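Citryl-spermidine/3,4-dihydroxybenzoyl-citryl-spermidine:spermidine ligase (Bacillus anthracis, PDB 3TO3) catalyses the ATP-dependent condensation of spermidine with citryl-spermidine intermediates in the biosynthesis of the siderophore petrobactin, working as a homodimer. Local coordinates at residues I15-Y20 / A135-C140; I171-R176 / L302-T307; E341-L346 / E380-V385. All coordinates share one frame; numbering follows the deposited sequence.

Contact 1 of 3, residues I15-Y20 / A135-C140; sequences IESEDY and AQYERC
Set beside its own backbone N (chi1 -70°), CG of Asp19 carries the carboxylate toward the last turn of helix 115-138, while Tyr137, whose CG swings opposite the backbone N (chi1 180°), brings its ring alongside the start of helix 18-37. The two side chains cross at about a right angle, with carboxylate and ring planes 76° apart. Asp19 OD2 lies 3.5 Å from Tyr137 CD1, at the ring edge and near its plane, where the slightly positive ring hydrogens suit an anionic oxygen. On the same Tyr137 atom, CD1, Ser17 OG comes in obliquely at 3.6 Å, and Ser17 CB adds apolar contact to the ring.

The motif is an N-cap. Ser17 OG accepts from Asp19 N at 3.0 Å, closing the first turn of helix 18-37, and is also hydrogen-bonded to Ala14 O, which ties the cap to the end of helix 6-15. An acidic residue such as Asp19 fits a helix start, where the partial positive charge of the helix N terminus would favour an anion. Facing it is a carbonyl near the end of helix 115-138: Asp19 OD1 stands 3.7 Å from Gln136 O. Lys395 probably eases this meeting of oxygens, since its NZ hydrogen-bonds to Gln136 O and makes a long, weak ion pair with Asp19 OD1.

From its side chain, Gln136 brings CB to Asp19, 3.9 Å from OD1. Its bent chain leads the amide away from Asp19, and OE1 accepts from Arg139 NH1 at 2.9 Å on an in-plane lone pair. From the second subunit, Gln264 donates to Ile15 O and Ser17 O.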
ATOM      1  N   ILE B  15       7.615  18.587 -11.264  1.00 41.35           N
ATOM      2  CA  ILE B  15       6.985  19.056 -10.034  1.00 48.38           C
ATOM      3  C   ILE B  15       7.258  20.527  -9.839  1.00 50.83           C
ATOM      4  O   ILE B  15       6.406  21.246  -9.317  1.00 48.15           O
ATOM      5  CB  ILE B  15       7.476  18.346  -8.753  1.00 51.53           C
ATOM      6  CG1 ILE B  15       7.139  16.881  -8.792  1.00 53.80           C
ATOM      7  CG2 ILE B  15       6.742  18.903  -7.560  1.00 49.52           C
ATOM      8  CD1 ILE B  15       5.707  16.675  -9.150  1.00 55.38           C
ATOM      9  N   GLU B  16       8.446  20.967 -10.261  1.00 50.37           N
ATOM     10  CA  GLU B  16       8.879  22.347 -10.018  1.00 57.03           C
ATOM     11  C   GLU B  16       8.335  23.285 -11.073  1.00 56.36           C
ATOM     12  O   GLU B  16       8.637  24.467 -11.048  1.00 58.31           O
ATOM     13  CB  GLU B  16      10.409  22.464 -10.044  1.00 56.01           C
ATOM     14  CG  GLU B  16      11.150  22.038  -8.792  1.00 66.11           C
ATOM     15  CD  GLU B  16      12.619  21.681  -9.088  1.00 84.97           C
ATOM     16  OE1 GLU B  16      12.978  21.537 -10.278  1.00 90.69           O
ATOM     17  OE2 GLU B  16      13.424  21.536  -8.140  1.00 94.74           O
ATOM     18  N   SER B  17       7.590  22.757 -12.039  1.00 49.58           N
ATOM     19  CA  SER B  17       7.230  23.552 -13.207  1.00 45.18           C
ATOM     20  C   SER B  17       5.845  24.166 -13.090  1.00 52.59           C
ATOM     21  O   SER B  17       5.168  24.019 -12.069  1.00 53.34           O
ATOM     22  CB  SER B  17       7.233  22.676 -14.444  1.00 47.82           C
ATOM     23  OG  SER B  17       6.010  21.960 -14.520  1.00 49.11           O
ATOM     24  N   GLU B  18       5.438  24.841 -14.164  1.00 54.91           N
ATOM     25  CA  GLU B  18       4.130  25.453 -14.273  1.00 58.92           C
ATOM     26  C   GLU B  18       3.030  24.422 -14.514  1.00 57.86           C
ATOM     27  O   GLU B  18       1.859  24.696 -14.242  1.00 51.53           O
ATOM     28  CB  GLU B  18       4.107  26.458 -15.427  1.00 69.06           C
ATOM     29  CG  GLU B  18       5.007  27.680 -15.216  1.00 95.05           C
ATOM     30  CD  GLU B  18       4.247  28.922 -14.732  1.00108.81           C
ATOM     31  OE1 GLU B  18       4.784  30.039 -14.898  1.00106.37           O
ATOM     32  OE2 GLU B  18       3.120  28.786 -14.191  1.00116.29           O
ATOM     33  N   ASP B  19       3.382  23.266 -15.074  1.00 53.87           N
ATOM     34  CA  ASP B  19       2.370  22.239 -15.330  1.00 49.27           C
ATOM     35  C   ASP B  19       1.826  21.693 -14.010  1.00 46.76           C
ATOM     36  O   ASP B  19       0.677  21.261 -13.917  1.00 46.59           O
ATOM     37  CB  ASP B  19       2.943  21.117 -16.176  1.00 54.11           C
ATOM     38  CG  ASP B  19       3.220  21.555 -17.606  1.00 59.02           C
ATOM     39  OD1 ASP B  19       2.243  21.758 -18.346  1.00 65.65           O
ATOM     40  OD2 ASP B  19       4.405  21.691 -17.991  1.00 67.11           O
ATOM     41  N   TYR B  20       2.653  21.745 -12.979  1.00 42.94           N
ATOM     42  CA  TYR B  20       2.177  21.386 -11.669  1.00 45.35           C
ATOM     43  C   TYR B  20       1.018  22.317 -11.217  1.00 44.90           C
ATOM     44  O   TYR B  20       0.008  21.842 -10.704  1.00 39.47           O
ATOM     45  CB  TYR B  20       3.328  21.364 -10.664  1.00 35.76           C
ATOM     46  CG  TYR B  20       2.832  21.139  -9.269  1.00 41.31           C
ATOM     47  CD1 TYR B  20       2.562  19.859  -8.813  1.00 36.96           C
ATOM     48  CD2 TYR B  20       2.580  22.218  -8.417  1.00 44.04           C
ATOM     49  CE1 TYR B  20       2.079  19.648  -7.526  1.00 38.83           C
ATOM     50  CE2 TYR B  20       2.069  22.026  -7.146  1.00 39.45           C
ATOM     51  CZ  TYR B  20       1.830  20.733  -6.695  1.00 44.77           C
ATOM     52  OH  TYR B  20       1.345  20.531  -5.416  1.00 48.56           O
ATOM     53  N   ALA B 135       2.782  13.786 -16.640  1.00 39.28           N
ATOM     54  CA  ALA B 135       2.270  13.619 -18.004  1.00 40.08           C
ATOM     55  C   ALA B 135       2.123  14.972 -18.767  1.00 33.20           C
ATOM     56  O   ALA B 135       2.558  15.084 -19.915  1.00 39.18           O
ATOM     57  CB  ALA B 135       0.983  12.826 -18.018  1.00 31.82           C
ATOM     58  N   GLN B 136       1.497  15.971 -18.145  1.00 37.39           N
ATOM     59  CA  GLN B 136       1.331  17.287 -18.779  1.00 42.22           C
ATOM     60  C   GLN B 136       2.707  17.896 -19.071  1.00 47.71           C
ATOM     61  O   GLN B 136       2.887  18.590 -20.056  1.00 49.05           O
ATOM     62  CB  GLN B 136       0.528  18.243 -17.902  1.00 44.87           C
ATOM     63  CG  GLN B 136      -0.884  17.773 -17.605  1.00 48.14           C
ATOM     64  CD  GLN B 136      -1.673  17.530 -18.864  1.00 55.10           C
ATOM     65  OE1 GLN B 136      -1.602  18.316 -19.804  1.00 62.19           O
ATOM     66  NE2 GLN B 136      -2.397  16.417 -18.914  1.00 58.11           N
ATOM     67  N   TYR B 137       3.686  17.615 -18.219  1.00 41.37           N
ATOM     68  CA  TYR B 137       4.999  18.176 -18.431  1.00 46.41           C
ATOM     69  C   TYR B 137       5.749  17.506 -19.598  1.00 50.80           C
ATOM     70  O   TYR B 137       6.491  18.157 -20.314  1.00 51.29           O
ATOM     71  CB  TYR B 137       5.810  18.099 -17.151  1.00 40.21           C
ATOM     72  CG  TYR B 137       7.191  18.659 -17.297  1.00 36.34           C
ATOM     73  CD1 TYR B 137       7.393  20.024 -17.246  1.00 38.74           C
ATOM     74  CD2 TYR B 137       8.299  17.827 -17.468  1.00 48.27           C
ATOM     75  CE1 TYR B 137       8.663  20.574 -17.377  1.00 47.10           C
ATOM     76  CE2 TYR B 137       9.593  18.368 -17.599  1.00 52.21           C
ATOM     77  CZ  TYR B 137       9.754  19.757 -17.555  1.00 52.34           C
ATOM     78  OH  TYR B 137      10.982  20.360 -17.679  1.00 58.06           O
ATOM     79  N   GLU B 138       5.538  16.214 -19.811  1.00 54.25           N
ATOM     80  CA  GLU B 138       6.218  15.518 -20.901  1.00 56.49           C
ATOM     81  C   GLU B 138       5.606  15.719 -22.288  1.00 56.99           C
ATOM     82  O   GLU B 138       6.285  15.491 -23.289  1.00 60.95           O
ATOM     83  CB  GLU B 138       6.323  14.025 -20.596  1.00 61.73           C
ATOM     84  CG  GLU B 138       7.290  13.740 -19.476  1.00 68.85           C
ATOM     85  CD  GLU B 138       8.736  13.927 -19.903  1.00 84.51           C
ATOM     86  OE1 GLU B 138       9.477  14.668 -19.212  1.00 87.71           O
ATOM     87  OE2 GLU B 138       9.138  13.318 -20.923  1.00 91.29           O
ATOM     88  N   ARG B 139       4.343  16.160 -22.338  1.00 57.99           N
ATOM     89  CA  ARG B 139       3.592  16.268 -23.591  1.00 58.79           C
ATOM     90  C   ARG B 139       4.137  17.368 -24.500  1.00 67.71           C
ATOM     91  O   ARG B 139       4.557  18.429 -24.014  1.00 66.65           O
ATOM     92  CB  ARG B 139       2.096  16.490 -23.330  1.00 50.58           C
ATOM     93  CG  ARG B 139       1.707  17.935 -22.984  1.00 59.47           C
ATOM     94  CD  ARG B 139       0.203  18.091 -22.647  1.00 62.06           C
ATOM     95  NE  ARG B 139      -0.695  17.602 -23.704  1.00 73.89           N
ATOM     96  CZ  ARG B 139      -2.027  17.531 -23.609  1.00 74.78           C
ATOM     97  NH1 ARG B 139      -2.657  17.907 -22.499  1.00 65.19           N
ATOM     98  NH2 ARG B 139      -2.739  17.077 -24.638  1.00 83.28           N
ATOM     99  N   CYS B 140       4.104  17.105 -25.813  1.00 74.35           N
ATOM    100  CA  CYS B 140       4.577  18.054 -26.843  1.00 79.23           C
ATOM    101  C   CYS B 140       3.536  19.094 -27.327  1.00 85.08           C
ATOM    102  O   CYS B 140       2.386  19.104 -26.889  1.00 80.26           O
ATOM    103  CB  CYS B 140       5.155  17.288 -28.042  1.00 74.62           C
ATOM    104  SG  CYS B 140       6.041  18.330 -29.255  1.00147.57           S
TER

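Contact 2 of 3, residues I171-R176 / L302-T307; sequences IGFQYR and LNILNT
Ile171 and Leu305 form a single antiparallel bridge, a hydrogen-bonded pair in which Ile171 N donates to Leu305 O at 2.8 Å and Leu305 N returns a straighter bond (159° at the hydrogen) to Ile171 O at 3.1 Å, on an in-plane lone pair.

Beside the bridge, the branched chains of Ile171 and Leu305 run side by side in the same direction, CB of Ile171 3.8 Å from CB of Leu305. Gly172 follows with a phi of 110°, a backbone shape at which a CB would press on the preceding carbonyl O, so glycine suits it, and the chain then sets Phe173 against the other flank of the strand. There, Phe173 CE1 meets Ile304 CG2 at 3.8 Å. Ile304 holds CG1 between its backbone N and carbonyl carbon (chi1 69°), and with the chain extended beyond it CD1 comes over one face of the Phe173 ring, 4.2 Å above the plane and displaced toward the rim. A beta-branched residue suits this spot, since its two arms meet the ring at different places. Ile304 CA adds a CA-H...O contact to Ile171 O at 3.2 Å.

The site lies close to the nucleotide pocket: Phe173 touches Met284, Ile304 shares backbone hydrogen bonds with Arg311, both of them ATP-binding residues, and the Ile304 side chain is about 8 Å from the bound ATP. Trp249 of helix 248-258 stacks edge-to-face with Phe173 and also packs on Ile304, whereas Ile171 and Leu305 rest on helix 115-138, so the bridge joins strand 297-306 to the loop leading into helix 175-181, with side chains packing on both helices.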
ATOM      1  N   ILE B 171      -2.782   4.330  -7.425  1.00 50.80           N
ATOM      2  CA  ILE B 171      -2.204   3.869  -6.145  1.00 38.72           C
ATOM      3  C   ILE B 171      -1.522   2.484  -6.322  1.00 43.07           C
ATOM      4  O   ILE B 171      -2.128   1.500  -6.789  1.00 48.51           O
ATOM      5  CB  ILE B 171      -3.270   3.819  -5.015  1.00 56.15           C
ATOM      6  CG1 ILE B 171      -4.197   5.049  -5.085  1.00 46.20           C
ATOM      7  CG2 ILE B 171      -2.617   3.639  -3.588  1.00 35.20           C
ATOM      8  CD1 ILE B 171      -3.537   6.377  -4.851  1.00 45.29           C
ATOM      9  N   GLY B 172      -0.262   2.413  -5.912  1.00 44.17           N
ATOM     10  CA  GLY B 172       0.625   1.305  -6.246  1.00 37.72           C
ATOM     11  C   GLY B 172       1.761   1.608  -7.221  1.00 44.47           C
ATOM     12  O   GLY B 172       2.766   0.890  -7.174  1.00 47.29           O
ATOM     13  N   PHE B 173       1.672   2.683  -8.026  1.00 46.04           N
ATOM     14  CA  PHE B 173       2.814   3.132  -8.861  1.00 48.53           C
ATOM     15  C   PHE B 173       3.543   4.274  -8.178  1.00 46.33           C
ATOM     16  O   PHE B 173       2.934   5.315  -7.870  1.00 38.81           O
ATOM     17  CB  PHE B 173       2.384   3.658 -10.256  1.00 45.74           C
ATOM     18  CG  PHE B 173       2.006   2.583 -11.267  1.00 50.64           C
ATOM     19  CD1 PHE B 173       2.086   1.236 -10.967  1.00 50.69           C
ATOM     20  CD2 PHE B 173       1.551   2.943 -12.538  1.00 51.15           C
ATOM     21  CE1 PHE B 173       1.729   0.239 -11.933  1.00 49.31           C
ATOM     22  CE2 PHE B 173       1.194   1.975 -13.485  1.00 45.91           C
ATOM     23  CZ  PHE B 173       1.280   0.617 -13.179  1.00 44.69           C
ATOM     24  N   GLN B 174       4.850   4.119  -7.961  1.00 43.12           N
ATOM     25  CA  GLN B 174       5.667   5.301  -7.671  1.00 45.86           C
ATOM     26  C   GLN B 174       6.171   5.847  -9.020  1.00 53.30           C
ATOM     27  O   GLN B 174       5.787   5.325 -10.081  1.00 45.06           O
ATOM     28  CB  GLN B 174       6.782   4.983  -6.677  1.00 44.64           C
ATOM     29  CG  GLN B 174       6.234   4.742  -5.264  1.00 52.60           C
ATOM     30  CD  GLN B 174       5.320   5.885  -4.779  1.00 68.04           C
ATOM     31  OE1 GLN B 174       4.195   5.642  -4.324  1.00 71.74           O
ATOM     32  NE2 GLN B 174       5.809   7.139  -4.875  1.00 64.97           N
ATOM     33  N   TYR B 175       6.993   6.895  -9.014  1.00 46.67           N
ATOM     34  CA  TYR B 175       7.286   7.558 -10.285  1.00 40.54           C
ATOM     35  C   TYR B 175       7.905   6.650 -11.369  1.00 42.55           C
ATOM     36  O   TYR B 175       7.582   6.788 -12.552  1.00 40.67           O
ATOM     37  CB  TYR B 175       8.094   8.833 -10.094  1.00 43.97           C
ATOM     38  CG  TYR B 175       9.604   8.674  -9.982  1.00 51.18           C
ATOM     39  CD1 TYR B 175      10.417   8.670 -11.115  1.00 49.08           C
ATOM     40  CD2 TYR B 175      10.223   8.604  -8.742  1.00 51.28           C
ATOM     41  CE1 TYR B 175      11.809   8.561 -11.007  1.00 52.57           C
ATOM     42  CE2 TYR B 175      11.601   8.496  -8.626  1.00 50.93           C
ATOM     43  CZ  TYR B 175      12.395   8.468  -9.751  1.00 50.52           C
ATOM     44  OH  TYR B 175      13.770   8.365  -9.615  1.00 44.89           O
ATOM     45  N   ARG B 176       8.768   5.722 -10.960  1.00 36.09           N
ATOM     46  CA  ARG B 176       9.507   4.896 -11.904  1.00 44.46           C
ATOM     47  C   ARG B 176       8.597   3.899 -12.624  1.00 51.42           C
ATOM     48  O   ARG B 176       8.616   3.802 -13.845  1.00 49.87           O
ATOM     49  CB  ARG B 176      10.665   4.207 -11.195  1.00 45.99           C
ATOM     50  CG  ARG B 176      11.801   3.807 -12.106  1.00 63.24           C
ATOM     51  CD  ARG B 176      13.087   3.582 -11.314  1.00 73.63           C
ATOM     52  NE  ARG B 176      13.768   4.841 -11.058  1.00 79.15           N
ATOM     53  CZ  ARG B 176      14.488   5.469 -11.981  1.00 78.44           C
ATOM     54  NH1 ARG B 176      14.600   4.941 -13.195  1.00 80.61           N
ATOM     55  NH2 ARG B 176      15.082   6.620 -11.703  1.00 65.62           N
ATOM     56  N   LEU B 302      -4.750  -6.129 -12.837  1.00 33.79           N
ATOM     57  CA  LEU B 302      -3.710  -5.248 -12.327  1.00 38.50           C
ATOM     58  C   LEU B 302      -4.071  -4.796 -10.935  1.00 43.74           C
ATOM     59  O   LEU B 302      -5.113  -4.178 -10.743  1.00 46.91           O
ATOM     60  CB  LEU B 302      -3.571  -4.073 -13.266  1.00 44.41           C
ATOM     61  CG  LEU B 302      -2.320  -3.218 -13.207  1.00 49.41           C
ATOM     62  CD1 LEU B 302      -1.046  -4.030 -13.518  1.00 43.83           C
ATOM     63  CD2 LEU B 302      -2.520  -2.034 -14.174  1.00 43.61           C
ATOM     64  N   ASN B 303      -3.231  -5.019  -9.934  1.00 45.11           N
ATOM     65  CA  ASN B 303      -3.748  -4.581  -8.669  1.00 41.59           C
ATOM     66  C   ASN B 303      -3.171  -3.210  -8.355  1.00 46.50           C
ATOM     67  O   ASN B 303      -2.274  -3.066  -7.540  1.00 45.69           O
ATOM     68  CB  ASN B 303      -3.228  -5.565  -7.607  1.00 39.07           C
ATOM     69  CG  ASN B 303      -4.205  -6.706  -7.317  1.00 43.55           C
ATOM     70  OD1 ASN B 303      -4.425  -7.605  -8.152  1.00 41.05           O
ATOM     71  ND2 ASN B 303      -4.780  -6.684  -6.124  1.00 37.12           N
ATOM     72  N   ILE B 304      -3.938  -2.206  -8.736  1.00 51.92           N
ATOM     73  CA  ILE B 304      -3.604  -0.809  -8.528  1.00 64.77           C
ATOM     74  C   ILE B 304      -4.961  -0.142  -8.482  1.00 64.86           C
ATOM     75  O   ILE B 304      -5.970  -0.660  -9.004  1.00 56.36           O
ATOM     76  CB  ILE B 304      -2.727  -0.103  -9.657  1.00 62.05           C
ATOM     77  CG1 ILE B 304      -3.506   0.061 -10.956  1.00 65.32           C
ATOM     78  CG2 ILE B 304      -1.363  -0.755  -9.886  1.00 51.35           C
ATOM     79  CD1 ILE B 304      -2.785   0.932 -11.973  1.00 72.18           C
ATOM     80  N   LEU B 305      -4.986   1.010  -7.843  1.00 62.24           N
ATOM     81  CA  LEU B 305      -6.227   1.704  -7.671  1.00 64.96           C
ATOM     82  C   LEU B 305      -6.218   2.981  -8.500  1.00 63.75           C
ATOM     83  O   LEU B 305      -5.404   3.892  -8.286  1.00 62.69           O
ATOM     84  CB  LEU B 305      -6.441   1.993  -6.199  1.00 73.35           C
ATOM     85  CG  LEU B 305      -7.859   2.360  -5.820  1.00 88.50           C
ATOM     86  CD1 LEU B 305      -8.413   1.287  -4.867  1.00 91.95           C
ATOM     87  CD2 LEU B 305      -7.866   3.770  -5.201  1.00 92.74           C
ATOM     88  N   ASN B 306      -7.130   3.013  -9.459  1.00 69.90           N
ATOM     89  CA  ASN B 306      -7.374   4.170 -10.297  1.00 88.28           C
ATOM     90  C   ASN B 306      -8.832   4.540 -10.207  1.00104.45           C
ATOM     91  O   ASN B 306      -9.699   3.714 -10.515  1.00112.03           O
ATOM     92  CB  ASN B 306      -7.053   3.831 -11.737  1.00 89.57           C
ATOM     93  CG  ASN B 306      -5.990   4.697 -12.287  1.00 89.87           C
ATOM     94  OD1 ASN B 306      -5.671   5.730 -11.704  1.00 85.41           O
ATOM     95  ND2 ASN B 306      -5.420   4.295 -13.416  1.00 92.82           N
ATOM     96  N   THR B 307      -9.104   5.774  -9.796  1.00111.31           N
ATOM     97  CA  THR B 307     -10.477   6.238  -9.616  1.00118.18           C
ATOM     98  C   THR B 307     -11.193   5.480  -8.487  1.00119.17           C
ATOM     99  O   THR B 307     -12.410   5.288  -8.518  1.00119.80           O
ATOM    100  CB  THR B 307     -11.292   6.211 -10.952  1.00131.77           C
ATOM    101  OG1 THR B 307     -12.295   7.232 -10.926  1.00132.15           O
ATOM    102  CG2 THR B 307     -11.954   4.846 -11.204  1.00130.65           C
TER

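Contact 3 of 3, residues E341-L346 / E380-V385; sequences ESRVIL and EQEDAV
Glu382 OE1 accepts a hydrogen bond from Gly379 N and makes a long, weak ion pair with Arg454 NH1, while OE2 of the same carboxylate is left to face Arg343 NH2 at 3.6 Å in a long salt bridge. The Glu382 chain is extended beyond CG and carries the carboxylate toward Arg343. Arg343 bends at chi3 (43°), and its guanidinium meets OE2 at an edge, in plane, with the two flat groups only 27° apart.

Arg343 is the first residue beyond helix 336-342, and its positive phi (63°) turns the chain out of the helix toward strand 345-355. Its carbonyl O is bonded by Arg454 NE, so Arg454 has a hydrogen bond to one partner's backbone and a weak ion pair with the other. The intervening sheet runs 345-355, 451-457, 443-448, 383-386, and the bridge spans its two middle strands. The side chains of Arg343 and Glu382 both touch Val453 of strand 451-457; long chains can lie along an apolar neighbour and still bring their charged ends together.

Arg343 was modelled in two conformers, so the pairing described may be only part-time. Its length and place at the protein surface point to a mainly electrostatic attraction, probably screened by solvent and modest in strength.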
ATOM      1  N   GLU B 341     -27.957  -0.663 -41.615  1.00 65.98           N
ATOM      2  CA  GLU B 341     -27.929   0.806 -41.644  1.00 70.83           C
ATOM      3  C   GLU B 341     -26.820   1.391 -40.742  1.00 67.81           C
ATOM      4  O   GLU B 341     -25.930   2.099 -41.230  1.00 69.99           O
ATOM      5  CB  GLU B 341     -29.271   1.390 -41.194  1.00 72.54           C
ATOM      6  CG  GLU B 341     -30.476   0.888 -41.960  1.00 85.90           C
ATOM      7  CD  GLU B 341     -31.786   1.520 -41.474  1.00 97.81           C
ATOM      8  OE1 GLU B 341     -32.822   0.814 -41.498  1.00105.11           O
ATOM      9  OE2 GLU B 341     -31.785   2.711 -41.066  1.00 94.63           O
ATOM     10  N   SER B 342     -26.937   1.148 -39.431  1.00 63.65           N
ATOM     11  CA  SER B 342     -25.958   1.537 -38.404  1.00 57.50           C
ATOM     12  C   SER B 342     -24.581   0.925 -38.575  1.00 55.75           C
ATOM     13  O   SER B 342     -23.575   1.612 -38.477  1.00 60.07           O
ATOM     14  CB  SER B 342     -26.456   1.107 -37.034  1.00 59.12           C
ATOM     15  OG  SER B 342     -27.078   2.199 -36.404  1.00 80.55           O
ATOM     16  N   ARG B 343     -24.539  -0.380 -38.791  0.52 55.81           N
ATOM     17  CA  ARG B 343     -23.271  -1.070 -39.000  0.52 56.81           C
ATOM     18  C   ARG B 343     -22.392  -0.958 -37.754  0.52 56.80           C
ATOM     19  O   ARG B 343     -21.169  -0.854 -37.838  0.52 55.74           O
ATOM     20  CB  ARG B 343     -22.562  -0.526 -40.245  0.52 59.92           C
ATOM     21  CG  ARG B 343     -23.362  -0.708 -41.541  0.52 56.34           C
ATOM     22  CD  ARG B 343     -22.905   0.249 -42.622  0.52 53.31           C
ATOM     23  NE  ARG B 343     -21.454   0.356 -42.697  0.52 50.70           N
ATOM     24  CZ  ARG B 343     -20.806   1.483 -42.975  0.52 53.31           C
ATOM     25  NH1 ARG B 343     -21.483   2.605 -43.203  0.52 54.02           N
ATOM     26  NH2 ARG B 343     -19.484   1.488 -43.030  0.52 56.97           N
ATOM     27  N   VAL B 344     -23.047  -0.995 -36.599  1.00 56.96           N
ATOM     28  CA  VAL B 344     -22.382  -1.026 -35.319  1.00 57.03           C
ATOM     29  C   VAL B 344     -21.338  -2.138 -35.229  1.00 50.73           C
ATOM     30  O   VAL B 344     -21.575  -3.248 -35.681  1.00 58.77           O
ATOM     31  CB  VAL B 344     -23.421  -1.289 -34.226  1.00 56.42           C
ATOM     32  CG1 VAL B 344     -22.741  -1.415 -32.878  1.00 58.79           C
ATOM     33  CG2 VAL B 344     -24.445  -0.165 -34.218  1.00 52.58           C
ATOM     34  N   ILE B 345     -20.177  -1.827 -34.655  1.00 46.72           N
ATOM     35  CA  ILE B 345     -19.129  -2.815 -34.414  1.00 45.13           C
ATOM     36  C   ILE B 345     -19.153  -3.169 -32.934  1.00 43.84           C
ATOM     37  O   ILE B 345     -19.200  -2.273 -32.112  1.00 45.29           O
ATOM     38  CB  ILE B 345     -17.756  -2.220 -34.695  1.00 46.64           C
ATOM     39  CG1 ILE B 345     -17.654  -1.774 -36.142  1.00 44.41           C
ATOM     40  CG2 ILE B 345     -16.630  -3.196 -34.323  1.00 39.74           C
ATOM     41  CD1 ILE B 345     -16.566  -0.738 -36.331  1.00 46.30           C
ATOM     42  N   LEU B 346     -19.165  -4.456 -32.589  1.00 47.74           N
ATOM     43  CA  LEU B 346     -18.984  -4.854 -31.182  1.00 53.20           C
ATOM     44  C   LEU B 346     -17.647  -5.565 -31.053  1.00 49.44           C
ATOM     45  O   LEU B 346     -17.479  -6.619 -31.640  1.00 50.17           O
ATOM     46  CB  LEU B 346     -20.104  -5.787 -30.733  1.00 48.64           C
ATOM     47  CG  LEU B 346     -21.518  -5.220 -30.798  1.00 52.91           C
ATOM     48  CD1 LEU B 346     -22.461  -6.238 -30.242  1.00 55.96           C
ATOM     49  CD2 LEU B 346     -21.649  -3.948 -30.030  1.00 55.06           C
ATOM     50  N   GLU B 380     -10.882   0.699 -45.652  1.00 93.12           N
ATOM     51  CA  GLU B 380      -9.608   1.183 -46.173  1.00 96.85           C
ATOM     52  C   GLU B 380      -9.370   2.681 -45.969  1.00 86.31           C
ATOM     53  O   GLU B 380      -8.240   3.100 -45.719  1.00 85.22           O
ATOM     54  CB  GLU B 380      -9.404   0.785 -47.636  1.00105.58           C
ATOM     55  CG  GLU B 380      -7.979   1.001 -48.113  1.00115.06           C
ATOM     56  CD  GLU B 380      -7.665   0.258 -49.403  1.00127.54           C
ATOM     57  OE1 GLU B 380      -6.870  -0.708 -49.351  1.00129.22           O
ATOM     58  OE2 GLU B 380      -8.202   0.641 -50.469  1.00130.38           O
ATOM     59  N   GLN B 381     -10.413   3.494 -46.080  1.00 74.79           N
ATOM     60  CA  GLN B 381     -10.227   4.913 -45.798  1.00 76.85           C
ATOM     61  C   GLN B 381     -10.617   5.341 -44.381  1.00 72.85           C
ATOM     62  O   GLN B 381     -10.462   6.505 -44.023  1.00 75.24           O
ATOM     63  CB  GLN B 381     -10.964   5.762 -46.829  1.00 88.26           C
ATOM     64  CG  GLN B 381     -10.454   5.577 -48.245  1.00 98.94           C
ATOM     65  CD  GLN B 381     -11.480   6.008 -49.262  1.00108.01           C
ATOM     66  OE1 GLN B 381     -12.468   5.308 -49.491  1.00111.07           O
ATOM     67  NE2 GLN B 381     -11.270   7.174 -49.863  1.00109.29           N
ATOM     68  N   GLU B 382     -11.115   4.407 -43.577  1.00 67.42           N
ATOM     69  CA  GLU B 382     -11.623   4.739 -42.245  1.00 62.35           C
ATOM     70  C   GLU B 382     -10.507   4.847 -41.204  1.00 57.38           C
ATOM     71  O   GLU B 382      -9.536   4.124 -41.270  1.00 65.90           O
ATOM     72  CB  GLU B 382     -12.675   3.705 -41.813  1.00 57.84           C
ATOM     73  CG  GLU B 382     -13.867   3.617 -42.760  1.00 60.34           C
ATOM     74  CD  GLU B 382     -14.942   2.600 -42.349  1.00 71.54           C
ATOM     75  OE1 GLU B 382     -14.678   1.627 -41.589  1.00 62.52           O
ATOM     76  OE2 GLU B 382     -16.086   2.788 -42.821  1.00 84.91           O
ATOM     77  N   ASP B 383     -10.630   5.769 -40.257  1.00 61.16           N
ATOM     78  CA  ASP B 383      -9.818   5.711 -39.030  1.00 57.90           C
ATOM     79  C   ASP B 383     -10.743   5.765 -37.808  1.00 49.72           C
ATOM     80  O   ASP B 383     -11.973   5.753 -37.951  1.00 50.71           O
ATOM     81  CB  ASP B 383      -8.754   6.820 -38.972  1.00 69.95           C
ATOM     82  CG  ASP B 383      -7.457   6.372 -38.254  1.00 80.64           C
ATOM     83  OD1 ASP B 383      -7.500   5.475 -37.356  1.00 67.84           O
ATOM     84  OD2 ASP B 383      -6.387   6.924 -38.606  1.00 88.92           O
ATOM     85  N   ALA B 384     -10.168   5.818 -36.611  1.00 36.55           N
ATOM     86  CA  ALA B 384     -10.971   5.694 -35.407  1.00 42.37           C
ATOM     87  C   ALA B 384     -10.414   6.569 -34.319  1.00 44.98           C
ATOM     88  O   ALA B 384      -9.208   6.757 -34.227  1.00 45.11           O
ATOM     89  CB  ALA B 384     -11.006   4.226 -34.924  1.00 39.47           C
ATOM     90  N   VAL B 385     -11.297   7.083 -33.478  1.00 42.07           N
ATOM     91  CA  VAL B 385     -10.872   7.889 -32.354  1.00 43.35           C
ATOM     92  C   VAL B 385     -11.663   7.430 -31.127  1.00 35.21           C
ATOM     93  O   VAL B 385     -12.850   7.161 -31.221  1.00 43.82           O
ATOM     94  CB  VAL B 385     -11.100   9.432 -32.660  1.00 45.20           C
ATOM     95  CG1 VAL B 385     -12.514   9.692 -33.091  1.00 42.57           C
ATOM     96  CG2 VAL B 385     -10.806  10.271 -31.457  1.00 51.62           C
TER

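In the fold
From the N terminus, the chain passes from helix 6-15 into helix 18-37, builds the small antiparallel sheet, and returns along helix 115-138, whose end closes the loop of contact 1. Contact 2 then opens at 171-176 and closes some 125 residues later on strand 297-306. Contact 3 follows with a shorter loop, linking the turn after helix 336-342 to the approach to strand 383-386. The three lie in series, neither nested nor crossed. Helix 115-138 connects the first two, since it also packs against contact 2, and both touch the second subunit. Contacts 2 and 3 reach the same mixed sheet on opposite sides of the chain's centre, their centres about 33 Å apart.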